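Local coordinates for protein putative glycosyl hydrolase (PDB 3K11) that is of unknown specific function but is probably a glycoside hydrolase that cleaves glycosidic bonds in a substrate not yet established, at residues A[347-355]-A[424-432]; A[315-323]-A[386-394]. One frame throughout, in Å; residues are numbered along the deposited sequence.

Contact 1: A[347-355]-A[424-432]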
ATOM      1  N   ALA A 347      14.511   6.863  21.839  1.00 22.49           N
ATOM      2  CA  ALA A 347      13.391   7.664  22.350  1.00 21.77           C
ATOM      3  C   ALA A 347      12.928   8.728  21.359  1.00 21.84           C
ATOM      4  O   ALA A 347      11.733   8.999  21.271  1.00 21.11           O
ATOM      5  CB  ALA A 347      13.758   8.293  23.700  1.00 22.89           C
ATOM      6  N   ILE A 348      13.874   9.398  20.678  1.00 23.22           N
ATOM      7  CA  ILE A 348      13.497  10.473  19.764  1.00 23.35           C
ATOM      8  C   ILE A 348      12.664   9.860  18.624  1.00 24.03           C
ATOM      9  O   ILE A 348      11.590  10.384  18.204  1.00 23.51           O
ATOM     10  CB  ILE A 348      14.733  11.212  19.183  1.00 22.73           C
ATOM     11  CG1 ILE A 348      15.441  12.051  20.258  1.00 22.91           C
ATOM     12  CG2 ILE A 348      14.291  12.112  18.032  1.00 23.40           C
ATOM     13  CD1 ILE A 348      16.855  12.583  19.873  1.00 21.63           C
ATOM     14  N   ALA A 349      13.116   8.721  18.128  1.00 24.15           N
ATOM     15  CA  ALA A 349      12.438   8.072  17.014  1.00 21.22           C
ATOM     16  C   ALA A 349      11.083   7.468  17.364  1.00 22.78           C
ATOM     17  O   ALA A 349      10.153   7.554  16.572  1.00 24.83           O
ATOM     18  CB  ALA A 349      13.346   6.994  16.357  1.00 21.84           C
ATOM     19  N   TYR A 350      10.979   6.843  18.537  1.00 23.44           N
ATOM     20  CA  TYR A 350       9.801   6.071  18.861  1.00 22.58           C
ATOM     21  C   TYR A 350       8.873   6.635  19.920  1.00 22.01           C
ATOM     22  O   TYR A 350       7.750   6.192  20.030  1.00 24.32           O
ATOM     23  CB  TYR A 350      10.199   4.612  19.172  1.00 25.71           C
ATOM     24  CG  TYR A 350      10.802   3.940  17.959  1.00 22.44           C
ATOM     25  CD1 TYR A 350      10.049   3.730  16.806  1.00 24.15           C
ATOM     26  CD2 TYR A 350      12.157   3.568  17.936  1.00 21.79           C
ATOM     27  CE1 TYR A 350      10.604   3.152  15.701  1.00 25.14           C
ATOM     28  CE2 TYR A 350      12.732   2.993  16.779  1.00 22.74           C
ATOM     29  CZ  TYR A 350      11.936   2.773  15.680  1.00 24.23           C
ATOM     30  OH  TYR A 350      12.452   2.166  14.529  1.00 25.62           O
ATOM     31  N   GLY A 351       9.334   7.573  20.755  1.00 21.55           N
ATOM     32  CA  GLY A 351       8.465   8.121  21.771  1.00 22.83           C
ATOM     33  C   GLY A 351       7.163   8.662  21.211  1.00 22.36           C
ATOM     34  O   GLY A 351       6.099   8.394  21.745  1.00 20.75           O
ATOM     35  N   PRO A 352       7.241   9.437  20.127  1.00 21.20           N
ATOM     36  CA  PRO A 352       6.009   9.980  19.540  1.00 22.86           C
ATOM     37  C   PRO A 352       5.061   8.950  18.937  1.00 23.03           C
ATOM     38  O   PRO A 352       3.839   9.180  18.903  1.00 23.26           O
ATOM     39  CB  PRO A 352       6.541  10.944  18.489  1.00 22.37           C
ATOM     40  CG  PRO A 352       7.872  11.352  19.002  1.00 24.81           C
ATOM     41  CD  PRO A 352       8.434  10.040  19.504  1.00 21.18           C
ATOM     42  N   VAL A 353       5.611   7.823  18.486  1.00 23.09           N
ATOM     43  CA  VAL A 353       4.829   6.688  18.008  1.00 20.98           C
ATOM     44  C   VAL A 353       4.010   6.103  19.149  1.00 23.66           C
ATOM     45  O   VAL A 353       2.810   5.912  19.042  1.00 22.64           O
ATOM     46  CB  VAL A 353       5.725   5.611  17.393  1.00 21.61           C
ATOM     47  CG1 VAL A 353       4.872   4.415  16.879  1.00 20.29           C
ATOM     48  CG2 VAL A 353       6.550   6.215  16.218  1.00 22.38           C
ATOM     49  N   ALA A 354       4.676   5.835  20.261  1.00 23.40           N
ATOM     50  CA  ALA A 354       4.016   5.309  21.443  1.00 23.70           C
ATOM     51  C   ALA A 354       2.976   6.310  21.952  1.00 23.68           C
ATOM     52  O   ALA A 354       1.853   5.943  22.327  1.00 23.46           O
ATOM     53  CB  ALA A 354       5.061   4.972  22.524  1.00 19.17           C
ATOM     54  N   GLN A 355       3.357   7.584  22.025  1.00 23.14           N
ATOM     55  CA  GLN A 355       2.471   8.602  22.554  1.00 20.54           C
ATOM     56  C   GLN A 355       1.174   8.735  21.725  1.00 23.30           C
ATOM     57  O   GLN A 355       0.076   8.813  22.279  1.00 25.30           O
ATOM     58  CB  GLN A 355       3.224   9.932  22.620  1.00 23.32           C
ATOM     59  CG  GLN A 355       2.421  11.075  23.288  1.00 25.68           C
ATOM     60  CD  GLN A 355       3.243  11.964  24.179  1.00 26.11           C
ATOM     61  OE1 GLN A 355       4.249  11.543  24.748  1.00 27.69           O
ATOM     62  NE2 GLN A 355       2.770  13.178  24.385  1.00 24.27           N
ATOM     63  N   SER A 424       4.387  22.095  16.589  1.00 24.19           N
ATOM     64  CA  SER A 424       3.102  21.424  16.511  1.00 25.29           C
ATOM     65  C   SER A 424       3.204  19.913  16.479  1.00 23.54           C
ATOM     66  O   SER A 424       2.189  19.243  16.258  1.00 22.61           O
ATOM     67  CB  SER A 424       2.292  21.903  15.279  1.00 28.60           C
ATOM     68  OG  SER A 424       2.070  23.300  15.291  1.00 28.21           O
ATOM     69  N   ALA A 425       4.410  19.376  16.681  1.00 22.72           N
ATOM     70  CA  ALA A 425       4.658  17.916  16.703  1.00 22.24           C
ATOM     71  C   ALA A 425       5.161  17.499  18.091  1.00 23.15           C
ATOM     72  O   ALA A 425       5.951  18.203  18.701  1.00 23.27           O
ATOM     73  CB  ALA A 425       5.732  17.535  15.639  1.00 21.14           C
ATOM     74  N   VAL A 426       4.751  16.315  18.543  1.00 22.81           N
ATOM     75  CA  VAL A 426       5.292  15.738  19.763  1.00 22.13           C
ATOM     76  C   VAL A 426       6.752  15.382  19.530  1.00 24.89           C
ATOM     77  O   VAL A 426       7.071  14.691  18.557  1.00 22.61           O
ATOM     78  CB  VAL A 426       4.512  14.480  20.155  1.00 22.32           C
ATOM     79  CG1 VAL A 426       5.214  13.736  21.297  1.00 24.91           C
ATOM     80  CG2 VAL A 426       3.046  14.825  20.514  1.00 22.17           C
ATOM     81  N   GLN A 427       7.655  15.905  20.376  1.00 22.76           N
ATOM     82  CA  GLN A 427       9.061  15.537  20.340  1.00 21.87           C
ATOM     83  C   GLN A 427       9.528  15.061  21.689  1.00 24.12           C
ATOM     84  O   GLN A 427       9.134  15.605  22.711  1.00 24.45           O
ATOM     85  CB  GLN A 427       9.918  16.703  19.851  1.00 23.14           C
ATOM     86  CG  GLN A 427       9.709  17.027  18.367  1.00 24.53           C
ATOM     87  CD  GLN A 427      10.378  16.025  17.416  1.00 24.29           C
ATOM     88  OE1 GLN A 427      11.277  15.292  17.821  1.00 24.48           O
ATOM     89  NE2 GLN A 427      10.016  16.067  16.121  1.00 25.60           N
ATOM     90  N   TYR A 428      10.367  14.026  21.688  1.00 23.76           N
ATOM     91  CA  TYR A 428      10.915  13.473  22.925  1.00 23.32           C
ATOM     92  C   TYR A 428      12.268  14.056  23.254  1.00 22.41           C
ATOM     93  O   TYR A 428      13.173  14.022  22.417  1.00 22.28           O
ATOM     94  CB  TYR A 428      10.951  11.934  22.873  1.00 24.12           C
ATOM     95  CG  TYR A 428       9.704  11.333  23.472  1.00 24.77           C
ATOM     96  CD1 TYR A 428       8.445  11.614  22.946  1.00 22.84           C
ATOM     97  CD2 TYR A 428       9.758  10.529  24.598  1.00 23.41           C
ATOM     98  CE1 TYR A 428       7.289  11.115  23.536  1.00 22.04           C
ATOM     99  CE2 TYR A 428       8.616  10.018  25.182  1.00 25.10           C
ATOM    100  CZ  TYR A 428       7.351  10.332  24.657  1.00 22.66           C
ATOM    101  OH  TYR A 428       6.177   9.822  25.232  1.00 23.07           O
ATOM    102  N   TYR A 429      12.425  14.525  24.491  1.00 24.28           N
ATOM    103  CA  TYR A 429      13.683  15.118  24.963  1.00 24.59           C
ATOM    104  C   TYR A 429      14.129  14.357  26.213  1.00 27.06           C
ATOM    105  O   TYR A 429      13.332  14.039  27.054  1.00 25.51           O
ATOM    106  CB  TYR A 429      13.510  16.625  25.262  1.00 26.87           C
ATOM    107  CG  TYR A 429      13.146  17.375  24.001  1.00 21.94           C
ATOM    108  CD1 TYR A 429      14.122  17.705  23.064  1.00 21.57           C
ATOM    109  CD2 TYR A 429      11.839  17.692  23.712  1.00 23.21           C
ATOM    110  CE1 TYR A 429      13.799  18.327  21.881  1.00 26.70           C
ATOM    111  CE2 TYR A 429      11.511  18.319  22.526  1.00 24.57           C
ATOM    112  CZ  TYR A 429      12.485  18.617  21.604  1.00 26.09           C
ATOM    113  OH  TYR A 429      12.154  19.228  20.407  1.00 25.21           O
ATOM    114  N   GLN A 430      15.412  14.087  26.327  1.00 30.54           N
ATOM    115  CA  GLN A 430      15.909  13.308  27.439  1.00 34.52           C
ATOM    116  C   GLN A 430      16.205  14.209  28.642  1.00 35.18           C
ATOM    117  O   GLN A 430      16.187  13.736  29.761  1.00 37.17           O
ATOM    118  CB  GLN A 430      17.068  12.425  26.974  1.00 36.73           C
ATOM    119  CG  GLN A 430      16.547  11.308  25.945  1.00 44.30           C
ATOM    120  CD  GLN A 430      16.093  11.858  24.535  1.00 51.55           C
ATOM    121  OE1 GLN A 430      16.873  12.509  23.862  1.00 49.18           O
ATOM    122  NE2 GLN A 430      14.832  11.585  24.118  1.00 35.25           N
ATOM    123  N   GLU A 431      16.423  15.507  28.400  1.00 35.13           N
ATOM    124  CA  GLU A 431      16.519  16.531  29.436  1.00 36.60           C
ATOM    125  C   GLU A 431      15.366  17.523  29.235  1.00 35.44           C
ATOM    126  O   GLU A 431      15.012  17.840  28.091  1.00 28.18           O
ATOM    127  CB  GLU A 431      17.850  17.295  29.307  1.00 37.62           C
ATOM    128  CG  GLU A 431      19.124  16.431  29.484  1.00 45.79           C
ATOM    129  N   LYS A 432      14.783  18.019  30.320  1.00 32.96           N
ATOM    130  CA  LYS A 432      13.723  19.004  30.212  1.00 34.05           C
ATOM    131  C   LYS A 432      14.228  20.297  29.512  1.00 35.94           C
ATOM    132  O   LYS A 432      15.243  20.885  29.889  1.00 33.71           O
ATOM    133  CB  LYS A 432      13.150  19.311  31.593  1.00 39.31           C
ATOM    134  CG  LYS A 432      12.141  20.481  31.669  1.00 40.52           C
ATOM    135  CD  LYS A 432      10.962  20.383  30.670  1.00 55.20           C
ATOM    136  CE  LYS A 432      10.137  21.701  30.643  1.00 53.95           C
ATOM    137  NZ  LYS A 432       9.695  22.125  29.280  1.00 42.82           N
TER
HETATM  138  O   HOH W   1      10.958  12.857  19.067  1.00 24.18           O

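Contact 2: A[315-323]-A[386-394]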
ATOM      1  N   GLN A 315      -5.911  -4.139  11.226  1.00 23.09           N
ATOM      2  CA  GLN A 315      -6.199  -5.572  11.515  1.00 22.87           C
ATOM      3  C   GLN A 315      -5.257  -6.507  10.757  1.00 23.06           C
ATOM      4  O   GLN A 315      -4.735  -7.459  11.316  1.00 22.79           O
ATOM      5  CB  GLN A 315      -7.649  -5.851  11.146  1.00 22.29           C
ATOM      6  CG  GLN A 315      -8.092  -7.272  11.077  1.00 22.47           C
ATOM      7  CD  GLN A 315      -8.296  -7.926  12.376  1.00 23.47           C
ATOM      8  OE1 GLN A 315      -7.774  -7.492  13.413  1.00 24.65           O
ATOM      9  NE2 GLN A 315      -9.053  -9.022  12.350  1.00 22.08           N
ATOM     10  N   LEU A 316      -5.079  -6.241   9.459  1.00 23.77           N
ATOM     11  CA  LEU A 316      -3.946  -6.819   8.693  1.00 22.18           C
ATOM     12  C   LEU A 316      -3.003  -5.637   8.517  1.00 22.68           C
ATOM     13  O   LEU A 316      -3.354  -4.632   7.884  1.00 22.58           O
ATOM     14  CB  LEU A 316      -4.362  -7.387   7.343  1.00 22.59           C
ATOM     15  CG  LEU A 316      -5.172  -8.711   7.436  1.00 23.38           C
ATOM     16  CD1 LEU A 316      -5.543  -9.264   6.029  1.00 23.55           C
ATOM     17  CD2 LEU A 316      -4.456  -9.783   8.297  1.00 26.28           C
ATOM     18  N   LEU A 317      -1.797  -5.752   9.067  1.00 22.89           N
ATOM     19  CA  LEU A 317      -0.943  -4.578   9.276  1.00 22.35           C
ATOM     20  C   LEU A 317      -0.592  -3.851   8.017  1.00 21.99           C
ATOM     21  O   LEU A 317      -0.518  -2.584   7.994  1.00 23.53           O
ATOM     22  CB  LEU A 317       0.318  -4.965   9.989  1.00 22.61           C
ATOM     23  CG  LEU A 317       0.220  -5.326  11.473  1.00 21.12           C
ATOM     24  CD1 LEU A 317       1.532  -6.014  11.924  1.00 21.21           C
ATOM     25  CD2 LEU A 317      -0.107  -4.084  12.353  1.00 22.22           C
ATOM     26  N   ASP A 318      -0.402  -4.655   6.954  1.00 22.13           N
ATOM     27  CA  ASP A 318       0.051  -4.158   5.662  1.00 22.59           C
ATOM     28  C   ASP A 318      -1.077  -3.990   4.668  1.00 25.42           C
ATOM     29  O   ASP A 318      -0.837  -3.894   3.453  1.00 26.37           O
ATOM     30  CB  ASP A 318       1.148  -5.065   5.080  1.00 22.22           C
ATOM     31  CG  ASP A 318       0.715  -6.511   4.926  1.00 25.00           C
ATOM     32  OD1 ASP A 318      -0.302  -6.904   5.552  1.00 24.99           O
ATOM     33  OD2 ASP A 318       1.422  -7.253   4.192  1.00 25.00           O
ATOM     34  N   CYS A 319      -2.304  -3.907   5.188  1.00 24.43           N
ATOM     35  CA  CYS A 319      -3.517  -3.708   4.372  1.00 23.42           C
ATOM     36  C   CYS A 319      -4.228  -2.493   4.954  1.00 24.53           C
ATOM     37  O   CYS A 319      -4.967  -2.613   5.936  1.00 24.89           O
ATOM     38  CB  CYS A 319      -4.424  -4.941   4.447  1.00 24.54           C
ATOM     39  SG  CYS A 319      -3.631  -6.373   3.708  1.00 25.81           S
ATOM     40  N   ASN A 320      -3.989  -1.310   4.361  1.00 23.12           N
ATOM     41  CA  ASN A 320      -4.499  -0.068   4.948  1.00 23.52           C
ATOM     42  C   ASN A 320      -6.006   0.148   4.759  1.00 24.35           C
ATOM     43  O   ASN A 320      -6.548   1.145   5.226  1.00 24.59           O
ATOM     44  CB  ASN A 320      -3.643   1.153   4.564  1.00 23.06           C
ATOM     45  CG  ASN A 320      -3.920   1.681   3.197  1.00 23.76           C
ATOM     46  OD1 ASN A 320      -4.749   1.140   2.476  1.00 25.11           O
ATOM     47  ND2 ASN A 320      -3.285   2.817   2.853  1.00 23.04           N
ATOM     48  N   ASP A 321      -6.663  -0.808   4.101  1.00 24.00           N
ATOM     49  CA  ASP A 321      -8.104  -0.831   3.935  1.00 23.85           C
ATOM     50  C   ASP A 321      -8.772  -1.769   4.912  1.00 23.54           C
ATOM     51  O   ASP A 321      -9.993  -1.990   4.832  1.00 23.47           O
ATOM     52  CB  ASP A 321      -8.512  -1.126   2.477  1.00 24.04           C
ATOM     53  CG  ASP A 321      -8.032  -2.475   1.959  1.00 28.14           C
ATOM     54  OD1 ASP A 321      -7.161  -3.087   2.623  1.00 25.88           O
ATOM     55  OD2 ASP A 321      -8.522  -2.905   0.862  1.00 27.29           O
ATOM     56  N   SER A 322      -8.015  -2.330   5.840  1.00 24.38           N
ATOM     57  CA  SER A 322      -8.584  -3.188   6.866  1.00 24.93           C
ATOM     58  C   SER A 322      -8.814  -2.335   8.134  1.00 27.66           C
ATOM     59  O   SER A 322      -8.193  -1.299   8.325  1.00 23.90           O
ATOM     60  CB  SER A 322      -7.719  -4.401   7.194  1.00 25.38           C
ATOM     61  OG  SER A 322      -6.451  -4.074   7.726  1.00 23.43           O
ATOM     62  N   TYR A 323      -9.720  -2.774   8.985  1.00 23.83           N
ATOM     63  CA  TYR A 323     -10.098  -1.900  10.102  1.00 25.36           C
ATOM     64  C   TYR A 323      -9.007  -1.645  11.106  1.00 24.54           C
ATOM     65  O   TYR A 323      -8.126  -2.476  11.292  1.00 24.43           O
ATOM     66  CB  TYR A 323     -11.363  -2.411  10.788  1.00 24.35           C
ATOM     67  CG  TYR A 323     -11.334  -3.673  11.575  1.00 21.97           C
ATOM     68  CD1 TYR A 323     -10.901  -3.673  12.892  1.00 23.96           C
ATOM     69  CD2 TYR A 323     -11.874  -4.851  11.078  1.00 26.80           C
ATOM     70  CE1 TYR A 323     -10.962  -4.798  13.652  1.00 23.17           C
ATOM     71  CE2 TYR A 323     -11.903  -6.009  11.846  1.00 24.36           C
ATOM     72  CZ  TYR A 323     -11.466  -5.975  13.137  1.00 25.91           C
ATOM     73  OH  TYR A 323     -11.562  -7.094  13.944  1.00 24.64           O
ATOM     74  N   PHE A 386     -11.752 -13.450   5.879  1.00 21.73           N
ATOM     75  CA  PHE A 386     -11.845 -13.887   7.266  1.00 21.84           C
ATOM     76  C   PHE A 386     -11.268 -12.818   8.197  1.00 22.92           C
ATOM     77  O   PHE A 386     -11.920 -12.376   9.155  1.00 23.16           O
ATOM     78  CB  PHE A 386     -11.111 -15.218   7.424  1.00 24.15           C
ATOM     79  CG  PHE A 386     -10.952 -15.668   8.859  1.00 23.02           C
ATOM     80  CD1 PHE A 386     -11.971 -16.330   9.498  1.00 24.79           C
ATOM     81  CD2 PHE A 386      -9.799 -15.391   9.565  1.00 22.38           C
ATOM     82  CE1 PHE A 386     -11.833 -16.739  10.782  1.00 24.88           C
ATOM     83  CE2 PHE A 386      -9.653 -15.860  10.860  1.00 24.15           C
ATOM     84  CZ  PHE A 386     -10.691 -16.495  11.457  1.00 24.67           C
ATOM     85  N   TYR A 387     -10.073 -12.347   7.878  1.00 22.70           N
ATOM     86  CA  TYR A 387      -9.407 -11.382   8.777  1.00 22.34           C
ATOM     87  C   TYR A 387     -10.080 -10.016   8.740  1.00 23.31           C
ATOM     88  O   TYR A 387     -10.231  -9.348   9.757  1.00 24.55           O
ATOM     89  CB  TYR A 387      -7.926 -11.270   8.456  1.00 24.52           C
ATOM     90  CG  TYR A 387      -7.118 -12.493   8.857  1.00 22.91           C
ATOM     91  CD1 TYR A 387      -6.765 -12.710  10.184  1.00 23.81           C
ATOM     92  CD2 TYR A 387      -6.736 -13.454   7.921  1.00 23.41           C
ATOM     93  CE1 TYR A 387      -6.067 -13.841  10.568  1.00 25.77           C
ATOM     94  CE2 TYR A 387      -6.018 -14.583   8.300  1.00 25.04           C
ATOM     95  CZ  TYR A 387      -5.672 -14.775   9.626  1.00 27.45           C
ATOM     96  OH  TYR A 387      -4.952 -15.883  10.019  1.00 25.40           O
ATOM     97  N   TYR A 388     -10.420  -9.576   7.549  1.00 23.36           N
ATOM     98  CA  TYR A 388     -11.023  -8.237   7.404  1.00 21.84           C
ATOM     99  C   TYR A 388     -12.340  -8.105   8.152  1.00 23.97           C
ATOM    100  O   TYR A 388     -12.651  -7.017   8.639  1.00 25.37           O
ATOM    101  CB  TYR A 388     -11.269  -7.902   5.936  1.00 21.97           C
ATOM    102  CG  TYR A 388     -10.152  -7.289   5.146  1.00 23.95           C
ATOM    103  CD1 TYR A 388      -9.052  -8.046   4.754  1.00 25.06           C
ATOM    104  CD2 TYR A 388     -10.263  -5.988   4.635  1.00 23.48           C
ATOM    105  CE1 TYR A 388      -8.059  -7.508   3.967  1.00 23.25           C
ATOM    106  CE2 TYR A 388      -9.270  -5.444   3.835  1.00 23.07           C
ATOM    107  CZ  TYR A 388      -8.179  -6.198   3.490  1.00 27.29           C
ATOM    108  OH  TYR A 388      -7.226  -5.680   2.658  1.00 24.90           O
ATOM    109  N   TYR A 389     -13.062  -9.212   8.316  1.00 22.86           N
ATOM    110  CA  TYR A 389     -14.423  -9.181   8.846  1.00 24.34           C
ATOM    111  C   TYR A 389     -14.554  -9.746  10.247  1.00 24.85           C
ATOM    112  O   TYR A 389     -15.666  -9.854  10.747  1.00 24.48           O
ATOM    113  CB  TYR A 389     -15.410  -9.904   7.894  1.00 26.01           C
ATOM    114  CG  TYR A 389     -15.791  -9.066   6.729  1.00 25.75           C
ATOM    115  CD1 TYR A 389     -16.892  -8.202   6.810  1.00 27.89           C
ATOM    116  CD2 TYR A 389     -15.050  -9.094   5.545  1.00 24.16           C
ATOM    117  CE1 TYR A 389     -17.216  -7.369   5.769  1.00 28.44           C
ATOM    118  CE2 TYR A 389     -15.354  -8.244   4.486  1.00 23.83           C
ATOM    119  CZ  TYR A 389     -16.462  -7.397   4.600  1.00 30.22           C
ATOM    120  OH  TYR A 389     -16.854  -6.602   3.544  1.00 30.07           O
ATOM    121  N   ARG A 390     -13.445  -9.983  10.917  1.00 25.12           N
ATOM    122  CA  ARG A 390     -13.537 -10.437  12.334  1.00 21.35           C
ATOM    123  C   ARG A 390     -14.313  -9.422  13.139  1.00 23.79           C
ATOM    124  O   ARG A 390     -13.996  -8.228  13.118  1.00 22.63           O
ATOM    125  CB  ARG A 390     -12.161 -10.625  12.947  1.00 22.92           C
ATOM    126  CG  ARG A 390     -11.290 -11.746  12.318  1.00 23.08           C
ATOM    127  CD  ARG A 390     -11.950 -13.077  12.170  1.00 23.65           C
ATOM    128  NE  ARG A 390     -12.407 -13.637  13.445  1.00 22.92           N
ATOM    129  CZ  ARG A 390     -13.545 -14.317  13.626  1.00 23.84           C
ATOM    130  NH1 ARG A 390     -14.396 -14.514  12.640  1.00 26.06           N
ATOM    131  NH2 ARG A 390     -13.838 -14.769  14.839  1.00 27.38           N
ATOM    132  N   PRO A 391     -15.356  -9.861  13.841  1.00 23.47           N
ATOM    133  CA  PRO A 391     -16.097  -8.913  14.686  1.00 26.01           C
ATOM    134  C   PRO A 391     -15.288  -8.235  15.763  1.00 25.39           C
ATOM    135  O   PRO A 391     -14.279  -8.790  16.192  1.00 25.99           O
ATOM    136  CB  PRO A 391     -17.137  -9.803  15.369  1.00 26.97           C
ATOM    137  CG  PRO A 391     -17.361 -10.913  14.371  1.00 29.12           C
ATOM    138  CD  PRO A 391     -15.981 -11.200  13.834  1.00 27.13           C
ATOM    139  N   VAL A 392     -15.751  -7.057  16.202  1.00 23.89           N
ATOM    140  CA  VAL A 392     -15.232  -6.374  17.372  1.00 24.35           C
ATOM    141  C   VAL A 392     -16.327  -6.348  18.428  1.00 25.02           C
ATOM    142  O   VAL A 392     -17.524  -6.326  18.087  1.00 22.61           O
ATOM    143  CB  VAL A 392     -14.739  -4.932  17.083  1.00 26.64           C
ATOM    144  CG1 VAL A 392     -13.499  -4.961  16.106  1.00 22.44           C
ATOM    145  CG2 VAL A 392     -15.882  -3.999  16.601  1.00 27.46           C
ATOM    146  N   ASN A 393     -15.925  -6.387  19.702  1.00 25.01           N
ATOM    147  CA  ASN A 393     -16.892  -6.358  20.772  1.00 25.50           C
ATOM    148  C   ASN A 393     -16.229  -5.884  22.053  1.00 22.78           C
ATOM    149  O   ASN A 393     -15.092  -6.248  22.313  1.00 22.50           O
ATOM    150  CB  ASN A 393     -17.497  -7.746  21.000  1.00 26.80           C
ATOM    151  CG  ASN A 393     -18.754  -7.676  21.817  1.00 32.63           C
ATOM    152  OD1 ASN A 393     -18.690  -7.688  23.033  1.00 29.02           O
ATOM    153  ND2 ASN A 393     -19.894  -7.461  21.156  1.00 36.43           N
ATOM    154  N   VAL A 394     -16.942  -5.048  22.818  1.00 23.33           N
ATOM    155  CA  VAL A 394     -16.462  -4.593  24.132  1.00 22.88           C
ATOM    156  C   VAL A 394     -16.124  -5.708  25.073  1.00 22.32           C
ATOM    157  O   VAL A 394     -15.261  -5.543  25.958  1.00 24.28           O
ATOM    158  CB  VAL A 394     -17.472  -3.637  24.788  1.00 25.20           C
ATOM    159  CG1 VAL A 394     -17.529  -2.309  23.965  1.00 24.60           C
ATOM    160  CG2 VAL A 394     -18.834  -4.344  24.954  1.00 22.01           C
TER
HETATM  161  O   HOH W   2     -11.293  -4.792   7.745  1.00 19.98           O

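Contact 1: A[347-355]-A[424-432]
Ala347 sets its small methyl against the amide of Gln430, CB to NE2 3.5 Å, and lets the helix backbone come close, its carbonyl oxygen lying near Tyr428 CB. Gln430 NE2 has its stronger partner in Gln417. Ile348 lays CG1 alongside Tyr428 O at 3.7 Å, while its own carbonyl reaches a water that also bonds Tyr428 N and Gln427 OE1, the latter held as well by Gln195 of the second subunit. Gly351 brings CA over the centre of the Tyr428 ring, 3.5 Å from the centroid, a CH-pi contact so close that a beta carbon would run into CG of the ring. The helix belongs to a mainly helical body consistent with the (alpha/alpha)6 barrel of family 88, and the partner strand to a short hairpin following helix 400-416. Pro352, with no N-H for Ile348 O, kinks the helix and presses CG on Val426 O (3.5 Å) and CD on Tyr428 CD1 (3.8 Å). Gln355 leaves the helix with CG anti to the backbone N (chi1 -175°) and then bends at the next bond, which brings OE1 to Tyr428 OH: OH donates at 2.6 Å, in the carbonyl plane, with amide and ring planes 77° apart, while NE2 donates to Gly25 O.

Contact 2: A[315-323]-A[386-394]
Tyr388 and Asp321 form a short hydrogen bond: the phenol OH donates to OD1 at 2.6 Å, meeting it on the syn side but 30° out of the carboxylate plane, with ring and carboxylate almost perpendicular. Gln315 supplies a second bond, NE2 to Tyr387 O at 2.9 Å and 162° at the hydrogen; a long amide suits this place, since it can reach a carbonyl at the end of helix 384-388. Tyr323 adds a weak bond from OH to Arg390 O (2.8 Å), and a water links its backbone N to Tyr388 O. CG of Tyr323 lies between the backbone N and the carbonyl carbon (chi1 69°), which lays one face of the ring over Gln315 CB and turns its edge to Tyr388 O.

Apolar and CH-pi contacts fill the rest. Leu316 forks between two tyrosines, CD1 on Tyr388 CE1 (3.7 Å) and CD2 on Tyr387 CB (3.8 Å), its branched end serving both. Ser322 places CB over one face of the Tyr388 ring, 4.0 Å from the centroid, while OG accepts from Leu316 N and donates to Cys319 O, tying the two turns together. Val392 CG1 touches Tyr323 CE1 at 3.5 Å. A leucine in place of Tyr388 would probably leave Asp321 OD1 without its phenol donor and Ser322 CB without the ring face it rests on.

Close by, Asn320 bonds to Asn320 of both neighbouring subunits, and Tyr388 packs on Gly309 of the third. The arrangement is a compact loop of two consecutive type I turns sharing Cys319, closed by Gln315 N to Tyr323 O and seated on the C-terminal end of a short helix.

From the N terminus the four segments alternate. The loop 315-323, between strands 313-314 and 324-325, comes first; after helix 326-342 the chain enters 347-355, which opens contact 1. Contact 2 closes when 386-394 returns to the loop, and contact 1 closes only after helix 400-416, when 424-432 folds back on helix 347-362. The two closures therefore cross, each spanning one segment of the other. They do not touch: their centres lie about 29 Å apart and their nearest atoms about 11 Å. Contact 1 fastens the C-terminal hairpin to the helical body beside the second subunit, whereas contact 2 joins a loop to helix 384-388 mainly beside the third.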